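Local coordinates for protein amine Dehydrogenase (Pseudomonas putida, PDB 1JMX) that probably serves as the beta-propeller subunit of a quinohemoprotein amine dehydrogenase, an enzyme that oxidises primary amines and passes the electrons on through heme c, at residues V141-M153 and V163-G176. Sequence-based numbering, arbitrary orientation.
Sequences VRTFPMPRQVYLM and VAGPDIYKMDVKTG
Backbone hydrogen bonds tie Tyr151 and Leu152 to Ala164. Tyr151 N donates to Ala164 O at 2.8 Å, and Ala164 N donates to Leu152 O. Met153 and Val163 follow as an antiparallel non-hydrogen-bonded pair, side chains lying alongside each other.

Two CH-pi contacts involve rings. Ala164 CB sits over one face of Tyr151, 3.8 Å from the ring centroid. Tyr151 CG stands between the backbone N and the carbonyl carbon (chi1 52°), which folds the ring back over Ala164. Gly176 CA lies over a face of Phe144, 3.7 Å from the centroid, while Lys174 O meets that ring's edge. Without this ring, as with an alanine here, Gly176 CA would probably lose the face it packs on and the 173-176 turn would be less firmly held.

Apolar side chains fill the middle. Met146, its chain bent, brings CE tip to tip with Val163 CG1, and its SD lies 3.6 Å from Met171 CE. Val150 CG1 presses tightly on Val163 CG1 at 3.4 Å.

Polar side chains and waters add further links. Arg142 NH1 makes a weak hydrogen bond to Val173 O; its NH2 forms a salt bridge with Glu105. One water bridges Pro145 O and Gly176 O, another Tyr151 OH and Gly165 O.

The segment 141-153 runs from the outer strand 142-145 of one antiparallel sheet into the first strand of the next, the blade-to-blade passage of a beta-propeller.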
ATOM      1  N   VAL B 141       6.213  34.320 -18.446  1.00 14.40           N
ATOM      2  CA  VAL B 141       6.159  35.378 -19.448  1.00 13.96           C
ATOM      3  C   VAL B 141       4.967  35.112 -20.364  1.00 13.70           C
ATOM      4  O   VAL B 141       4.557  35.972 -21.135  1.00 15.11           O
ATOM      5  CB  VAL B 141       7.471  35.499 -20.279  1.00 14.04           C
ATOM      6  CG1 VAL B 141       8.623  35.922 -19.384  1.00 12.03           C
ATOM      7  CG2 VAL B 141       7.794  34.191 -21.004  1.00 14.36           C
ATOM      8  N   ARG B 142       4.370  33.936 -20.210  1.00 12.90           N
ATOM      9  CA  ARG B 142       3.222  33.527 -21.006  1.00 13.46           C
ATOM     10  C   ARG B 142       2.660  32.269 -20.350  1.00 12.42           C
ATOM     11  O   ARG B 142       3.417  31.465 -19.830  1.00 12.44           O
ATOM     12  CB  ARG B 142       3.703  33.182 -22.414  1.00 15.65           C
ATOM     13  CG  ARG B 142       2.748  33.507 -23.538  1.00 18.62           C
ATOM     14  CD  ARG B 142       3.351  33.065 -24.874  1.00 17.52           C
ATOM     15  NE  ARG B 142       4.745  33.459 -24.963  1.00 17.09           N
ATOM     16  CZ  ARG B 142       5.744  32.644 -25.276  1.00 14.89           C
ATOM     17  NH1 ARG B 142       5.531  31.370 -25.552  1.00 15.91           N
ATOM     18  NH2 ARG B 142       6.979  33.097 -25.245  1.00 15.35           N
ATOM     19  N   THR B 143       1.340  32.138 -20.304  1.00 11.65           N
ATOM     20  CA  THR B 143       0.718  30.945 -19.735  1.00 13.41           C
ATOM     21  C   THR B 143      -0.553  30.583 -20.481  1.00 12.93           C
ATOM     22  O   THR B 143      -1.307  31.453 -20.905  1.00 14.36           O
ATOM     23  CB  THR B 143       0.507  30.995 -18.160  1.00 13.58           C
ATOM     24  OG1 THR B 143      -0.844  30.667 -17.812  1.00 15.68           O
ATOM     25  CG2 THR B 143       0.886  32.315 -17.573  1.00 12.95           C
ATOM     26  N   PHE B 144      -0.744  29.288 -20.693  1.00 11.77           N
ATOM     27  CA  PHE B 144      -1.894  28.791 -21.424  1.00 10.72           C
ATOM     28  C   PHE B 144      -2.540  27.660 -20.653  1.00 11.20           C
ATOM     29  O   PHE B 144      -1.929  27.094 -19.754  1.00 10.72           O
ATOM     30  CB  PHE B 144      -1.456  28.214 -22.772  1.00 10.79           C
ATOM     31  CG  PHE B 144      -0.573  29.113 -23.570  1.00 11.86           C
ATOM     32  CD1 PHE B 144       0.807  28.947 -23.544  1.00 14.44           C
ATOM     33  CD2 PHE B 144      -1.116  30.099 -24.382  1.00 12.57           C
ATOM     34  CE1 PHE B 144       1.638  29.756 -24.324  1.00 14.13           C
ATOM     35  CE2 PHE B 144      -0.298  30.911 -25.164  1.00 13.04           C
ATOM     36  CZ  PHE B 144       1.082  30.737 -25.135  1.00 13.36           C
ATOM     37  N   PRO B 145      -3.801  27.335 -20.981  1.00 12.49           N
ATOM     38  CA  PRO B 145      -4.513  26.244 -20.309  1.00 13.43           C
ATOM     39  C   PRO B 145      -4.031  24.896 -20.851  1.00 14.01           C
ATOM     40  O   PRO B 145      -3.707  24.770 -22.033  1.00 14.87           O
ATOM     41  CB  PRO B 145      -5.974  26.510 -20.673  1.00 12.97           C
ATOM     42  CG  PRO B 145      -5.873  27.157 -22.015  1.00 15.69           C
ATOM     43  CD  PRO B 145      -4.715  28.103 -21.847  1.00 11.84           C
ATOM     44  N   MET B 146      -3.954  23.906 -19.973  1.00 13.27           N
ATOM     45  CA  MET B 146      -3.506  22.575 -20.358  1.00 14.34           C
ATOM     46  C   MET B 146      -4.480  21.500 -19.894  1.00 13.77           C
ATOM     47  O   MET B 146      -5.226  21.696 -18.932  1.00 15.17           O
ATOM     48  CB  MET B 146      -2.132  22.271 -19.739  1.00 14.93           C
ATOM     49  CG  MET B 146      -0.977  23.052 -20.319  1.00 16.52           C
ATOM     50  SD  MET B 146      -0.701  22.617 -22.032  1.00 22.07           S
ATOM     51  CE  MET B 146       0.173  21.042 -21.856  1.00 19.36           C
ATOM     52  N   PRO B 147      -4.553  20.386 -20.634  1.00 12.58           N
ATOM     53  CA  PRO B 147      -5.464  19.324 -20.204  1.00 11.92           C
ATOM     54  C   PRO B 147      -4.831  18.581 -19.017  1.00 11.07           C
ATOM     55  O   PRO B 147      -3.652  18.771 -18.716  1.00 11.07           O
ATOM     56  CB  PRO B 147      -5.582  18.442 -21.454  1.00 12.16           C
ATOM     57  CG  PRO B 147      -4.299  18.680 -22.194  1.00 13.78           C
ATOM     58  CD  PRO B 147      -4.070  20.159 -22.009  1.00 12.41           C
ATOM     59  N   ARG B 148      -5.635  17.802 -18.305  1.00 10.79           N
ATOM     60  CA  ARG B 148      -5.144  17.029 -17.165  1.00 11.07           C
ATOM     61  C   ARG B 148      -4.331  15.833 -17.611  1.00 10.30           C
ATOM     62  O   ARG B 148      -4.392  15.438 -18.771  1.00 11.78           O
ATOM     63  CB  ARG B 148      -6.298  16.501 -16.317  1.00 10.68           C
ATOM     64  CG  ARG B 148      -7.042  17.552 -15.585  1.00 13.80           C
ATOM     65  CD  ARG B 148      -7.413  17.075 -14.210  1.00 16.74           C
ATOM     66  NE  ARG B 148      -7.442  18.233 -13.347  1.00 21.91           N
ATOM     67  CZ  ARG B 148      -6.487  18.558 -12.489  1.00 20.59           C
ATOM     68  NH1 ARG B 148      -5.418  17.802 -12.329  1.00 22.03           N
ATOM     69  NH2 ARG B 148      -6.547  19.726 -11.892  1.00 25.00           N
ATOM     70  N   GLN B 149      -3.610  15.252 -16.654  1.00 10.35           N
ATOM     71  CA  GLN B 149      -2.782  14.068 -16.848  1.00  9.50           C
ATOM     72  C   GLN B 149      -1.661  14.206 -17.875  1.00 10.96           C
ATOM     73  O   GLN B 149      -1.303  13.248 -18.563  1.00 11.11           O
ATOM     74  CB  GLN B 149      -3.674  12.856 -17.132  1.00  8.34           C
ATOM     75  CG  GLN B 149      -4.645  12.550 -15.982  1.00  9.79           C
ATOM     76  CD  GLN B 149      -5.796  11.636 -16.382  1.00 10.33           C
ATOM     77  OE1 GLN B 149      -6.422  11.821 -17.428  1.00 12.00           O
ATOM     78  NE2 GLN B 149      -6.098  10.662 -15.534  1.00  8.90           N
ATOM     79  N   VAL B 150      -1.091  15.405 -17.947  1.00  9.77           N
ATOM     80  CA  VAL B 150       0.013  15.686 -18.851  1.00  8.69           C
ATOM     81  C   VAL B 150       1.321  15.419 -18.111  1.00  9.42           C
ATOM     82  O   VAL B 150       1.459  15.761 -16.943  1.00  9.27           O
ATOM     83  CB  VAL B 150      -0.034  17.159 -19.368  1.00  7.76           C
ATOM     84  CG1 VAL B 150       1.318  17.591 -19.918  1.00  6.53           C
ATOM     85  CG2 VAL B 150      -1.116  17.312 -20.438  1.00  5.62           C
ATOM     86  N   TYR B 151       2.248  14.735 -18.778  1.00 11.58           N
ATOM     87  CA  TYR B 151       3.553  14.438 -18.207  1.00 10.74           C
ATOM     88  C   TYR B 151       4.674  14.875 -19.162  1.00 10.81           C
ATOM     89  O   TYR B 151       4.784  16.062 -19.439  1.00 11.88           O
ATOM     90  CB  TYR B 151       3.651  12.969 -17.746  1.00 10.81           C
ATOM     91  CG  TYR B 151       3.273  11.908 -18.766  1.00 12.08           C
ATOM     92  CD1 TYR B 151       4.251  11.096 -19.347  1.00 11.66           C
ATOM     93  CD2 TYR B 151       1.944  11.708 -19.149  1.00 11.36           C
ATOM     94  CE1 TYR B 151       3.921  10.124 -20.282  1.00 10.46           C
ATOM     95  CE2 TYR B 151       1.607  10.733 -20.086  1.00 10.54           C
ATOM     96  CZ  TYR B 151       2.606   9.949 -20.650  1.00 11.52           C
ATOM     97  OH  TYR B 151       2.304   9.012 -21.617  1.00 12.35           O
ATOM     98  N   LEU B 152       5.471  13.951 -19.694  1.00 10.94           N
ATOM     99  CA  LEU B 152       6.571  14.291 -20.605  1.00 11.39           C
ATOM    100  C   LEU B 152       6.259  15.215 -21.795  1.00 12.23           C
ATOM    101  O   LEU B 152       5.220  15.102 -22.440  1.00 10.58           O
ATOM    102  CB  LEU B 152       7.240  13.023 -21.130  1.00 11.11           C
ATOM    103  CG  LEU B 152       7.860  12.109 -20.083  1.00 12.22           C
ATOM    104  CD1 LEU B 152       8.558  10.966 -20.783  1.00 12.68           C
ATOM    105  CD2 LEU B 152       8.831  12.883 -19.232  1.00 10.23           C
ATOM    106  N   MET B 153       7.207  16.108 -22.083  1.00 12.77           N
ATOM    107  CA  MET B 153       7.109  17.070 -23.174  1.00 12.59           C
ATOM    108  C   MET B 153       8.480  17.233 -23.822  1.00 13.25           C
ATOM    109  O   MET B 153       9.499  17.185 -23.139  1.00 13.37           O
ATOM    110  CB  MET B 153       6.674  18.446 -22.650  1.00 13.54           C
ATOM    111  CG  MET B 153       5.319  18.492 -21.958  1.00 14.43           C
ATOM    112  SD  MET B 153       4.796  20.182 -21.589  1.00 16.09           S
ATOM    113  CE  MET B 153       6.245  20.831 -20.814  1.00 10.81           C
ATOM    114  N   VAL B 163       3.406  17.169 -26.457  1.00 13.16           N
ATOM    115  CA  VAL B 163       2.949  16.951 -25.095  1.00 13.76           C
ATOM    116  C   VAL B 163       2.302  15.591 -24.876  1.00 13.02           C
ATOM    117  O   VAL B 163       1.312  15.254 -25.514  1.00 14.19           O
ATOM    118  CB  VAL B 163       1.916  18.047 -24.711  1.00 13.81           C
ATOM    119  CG1 VAL B 163       1.386  17.824 -23.317  1.00 14.88           C
ATOM    120  CG2 VAL B 163       2.544  19.429 -24.839  1.00 13.99           C
ATOM    121  N   ALA B 164       2.858  14.826 -23.947  1.00 12.60           N
ATOM    122  CA  ALA B 164       2.317  13.521 -23.612  1.00 11.76           C
ATOM    123  C   ALA B 164       1.233  13.699 -22.550  1.00 10.62           C
ATOM    124  O   ALA B 164       1.489  14.224 -21.468  1.00 10.56           O
ATOM    125  CB  ALA B 164       3.423  12.600 -23.102  1.00  8.62           C
ATOM    126  N   GLY B 165       0.010  13.327 -22.908  1.00 10.65           N
ATOM    127  CA  GLY B 165      -1.115  13.413 -21.990  1.00 12.88           C
ATOM    128  C   GLY B 165      -2.012  12.241 -22.328  1.00 12.63           C
ATOM    129  O   GLY B 165      -1.496  11.205 -22.732  1.00 13.18           O
ATOM    130  N   PRO B 166      -3.340  12.337 -22.140  1.00 13.46           N
ATOM    131  CA  PRO B 166      -4.222  11.208 -22.480  1.00 14.29           C
ATOM    132  C   PRO B 166      -3.911  10.798 -23.922  1.00 14.65           C
ATOM    133  O   PRO B 166      -3.942   9.623 -24.264  1.00 14.75           O
ATOM    134  CB  PRO B 166      -5.613  11.819 -22.348  1.00 15.34           C
ATOM    135  CG  PRO B 166      -5.428  12.764 -21.186  1.00 14.14           C
ATOM    136  CD  PRO B 166      -4.100  13.432 -21.510  1.00 14.26           C
ATOM    137  N   ASP B 167      -3.593  11.802 -24.739  1.00 14.47           N
ATOM    138  CA  ASP B 167      -3.183  11.639 -26.130  1.00 13.67           C
ATOM    139  C   ASP B 167      -1.910  12.483 -26.260  1.00 13.91           C
ATOM    140  O   ASP B 167      -1.605  13.294 -25.385  1.00 13.20           O
ATOM    141  CB  ASP B 167      -4.234  12.194 -27.097  1.00 14.06           C
ATOM    142  CG  ASP B 167      -5.495  11.342 -27.168  1.00 15.42           C
ATOM    143  OD1 ASP B 167      -5.411  10.092 -27.143  1.00 17.03           O
ATOM    144  OD2 ASP B 167      -6.585  11.936 -27.279  1.00 16.48           O
ATOM    145  N   ILE B 168      -1.129  12.243 -27.305  1.00 13.93           N
ATOM    146  CA  ILE B 168       0.067  13.043 -27.526  1.00 15.20           C
ATOM    147  C   ILE B 168      -0.425  14.241 -28.338  1.00 16.05           C
ATOM    148  O   ILE B 168      -1.145  14.074 -29.328  1.00 15.28           O
ATOM    149  CB  ILE B 168       1.153  12.281 -28.325  1.00 15.56           C
ATOM    150  CG1 ILE B 168       1.484  10.957 -27.636  1.00 17.14           C
ATOM    151  CG2 ILE B 168       2.421  13.134 -28.459  1.00 15.46           C
ATOM    152  CD1 ILE B 168       1.944  11.098 -26.224  1.00 17.51           C
ATOM    153  N   TYR B 169      -0.086  15.441 -27.876  1.00 15.25           N
ATOM    154  CA  TYR B 169      -0.489  16.671 -28.530  1.00 13.95           C
ATOM    155  C   TYR B 169       0.682  17.403 -29.155  1.00 13.46           C
ATOM    156  O   TYR B 169       1.827  17.215 -28.770  1.00 12.75           O
ATOM    157  CB  TYR B 169      -1.150  17.612 -27.528  1.00 12.85           C
ATOM    158  CG  TYR B 169      -2.200  16.968 -26.676  1.00 12.39           C
ATOM    159  CD1 TYR B 169      -1.975  16.753 -25.321  1.00 12.28           C
ATOM    160  CD2 TYR B 169      -3.426  16.588 -27.215  1.00 11.93           C
ATOM    161  CE1 TYR B 169      -2.941  16.184 -24.522  1.00 11.08           C
ATOM    162  CE2 TYR B 169      -4.404  16.012 -26.421  1.00 11.40           C
ATOM    163  CZ  TYR B 169      -4.153  15.816 -25.077  1.00 10.86           C
ATOM    164  OH  TYR B 169      -5.117  15.267 -24.274  1.00 14.56           O
ATOM    165  N   LYS B 170       0.369  18.222 -30.150  1.00 14.20           N
ATOM    166  CA  LYS B 170       1.349  19.040 -30.836  1.00 15.06           C
ATOM    167  C   LYS B 170       0.873  20.437 -30.480  1.00 14.70           C
ATOM    168  O   LYS B 170      -0.225  20.842 -30.850  1.00 15.12           O
ATOM    169  CB  LYS B 170       1.274  18.804 -32.335  1.00 17.67           C
ATOM    170  CG  LYS B 170       2.306  19.572 -33.128  1.00 21.30           C
ATOM    171  CD  LYS B 170       2.124  19.304 -34.608  1.00 25.38           C
ATOM    172  CE  LYS B 170       3.049  20.166 -35.432  1.00 27.18           C
ATOM    173  NZ  LYS B 170       4.462  19.919 -35.039  1.00 32.68           N
ATOM    174  N   MET B 171       1.695  21.173 -29.750  1.00 15.27           N
ATOM    175  CA  MET B 171       1.289  22.493 -29.296  1.00 15.82           C
ATOM    176  C   MET B 171       2.125  23.669 -29.769  1.00 15.32           C
ATOM    177  O   MET B 171       3.350  23.598 -29.832  1.00 15.49           O
ATOM    178  CB  MET B 171       1.209  22.488 -27.766  1.00 16.45           C
ATOM    179  CG  MET B 171       0.811  23.799 -27.134  1.00 17.77           C
ATOM    180  SD  MET B 171       0.714  23.614 -25.368  1.00 18.83           S
ATOM    181  CE  MET B 171      -0.596  24.723 -25.004  1.00 18.32           C
ATOM    182  N   ASP B 172       1.420  24.743 -30.118  1.00 15.40           N
ATOM    183  CA  ASP B 172       2.019  25.993 -30.556  1.00 15.65           C
ATOM    184  C   ASP B 172       2.271  26.773 -29.268  1.00 14.62           C
ATOM    185  O   ASP B 172       1.327  27.139 -28.579  1.00 15.22           O
ATOM    186  CB  ASP B 172       1.025  26.758 -31.429  1.00 16.20           C
ATOM    187  CG  ASP B 172       1.628  27.994 -32.070  1.00 18.13           C
ATOM    188  OD1 ASP B 172       1.239  28.317 -33.209  1.00 24.62           O
ATOM    189  OD2 ASP B 172       2.482  28.655 -31.454  1.00 20.67           O
ATOM    190  N   VAL B 173       3.538  27.046 -28.961  1.00 15.51           N
ATOM    191  CA  VAL B 173       3.885  27.767 -27.739  1.00 17.04           C
ATOM    192  C   VAL B 173       3.611  29.271 -27.761  1.00 17.92           C
ATOM    193  O   VAL B 173       3.794  29.939 -26.751  1.00 17.99           O
ATOM    194  CB  VAL B 173       5.351  27.488 -27.276  1.00 16.08           C
ATOM    195  CG1 VAL B 173       5.560  26.013 -27.057  1.00 16.85           C
ATOM    196  CG2 VAL B 173       6.355  28.011 -28.270  1.00 17.48           C
ATOM    197  N   LYS B 174       3.167  29.796 -28.903  1.00 19.67           N
ATOM    198  CA  LYS B 174       2.850  31.227 -29.032  1.00 20.46           C
ATOM    199  C   LYS B 174       1.359  31.469 -28.815  1.00 19.55           C
ATOM    200  O   LYS B 174       0.969  32.398 -28.104  1.00 21.35           O
ATOM    201  CB  LYS B 174       3.257  31.766 -30.412  1.00 23.13           C
ATOM    202  CG  LYS B 174       4.722  32.158 -30.541  1.00 28.17           C
ATOM    203  CD  LYS B 174       5.629  31.025 -30.068  1.00 33.83           C
ATOM    204  CE  LYS B 174       7.106  31.364 -30.140  1.00 36.27           C
ATOM    205  NZ  LYS B 174       7.921  30.305 -29.452  1.00 38.96           N
ATOM    206  N   THR B 175       0.536  30.610 -29.412  1.00 18.73           N
ATOM    207  CA  THR B 175      -0.916  30.719 -29.309  1.00 18.50           C
ATOM    208  C   THR B 175      -1.493  29.770 -28.259  1.00 19.24           C
ATOM    209  O   THR B 175      -2.613  29.966 -27.767  1.00 18.08           O
ATOM    210  CB  THR B 175      -1.595  30.389 -30.655  1.00 20.74           C
ATOM    211  OG1 THR B 175      -1.440  28.991 -30.939  1.00 20.73           O
ATOM    212  CG2 THR B 175      -0.969  31.213 -31.800  1.00 20.70           C
ATOM    213  N   GLY B 176      -0.737  28.720 -27.951  1.00 18.91           N
ATOM    214  CA  GLY B 176      -1.186  27.743 -26.982  1.00 19.04           C
ATOM    215  C   GLY B 176      -2.197  26.766 -27.549  1.00 19.83           C
ATOM    216  O   GLY B 176      -2.717  25.921 -26.812  1.00 20.42           O
TER
HETATM  217  O   HOH W   1      -4.074  25.837 -24.550  1.00 19.52           O
HETATM  218  O   HOH W   2      -0.350   8.942 -22.210  1.00 19.01           O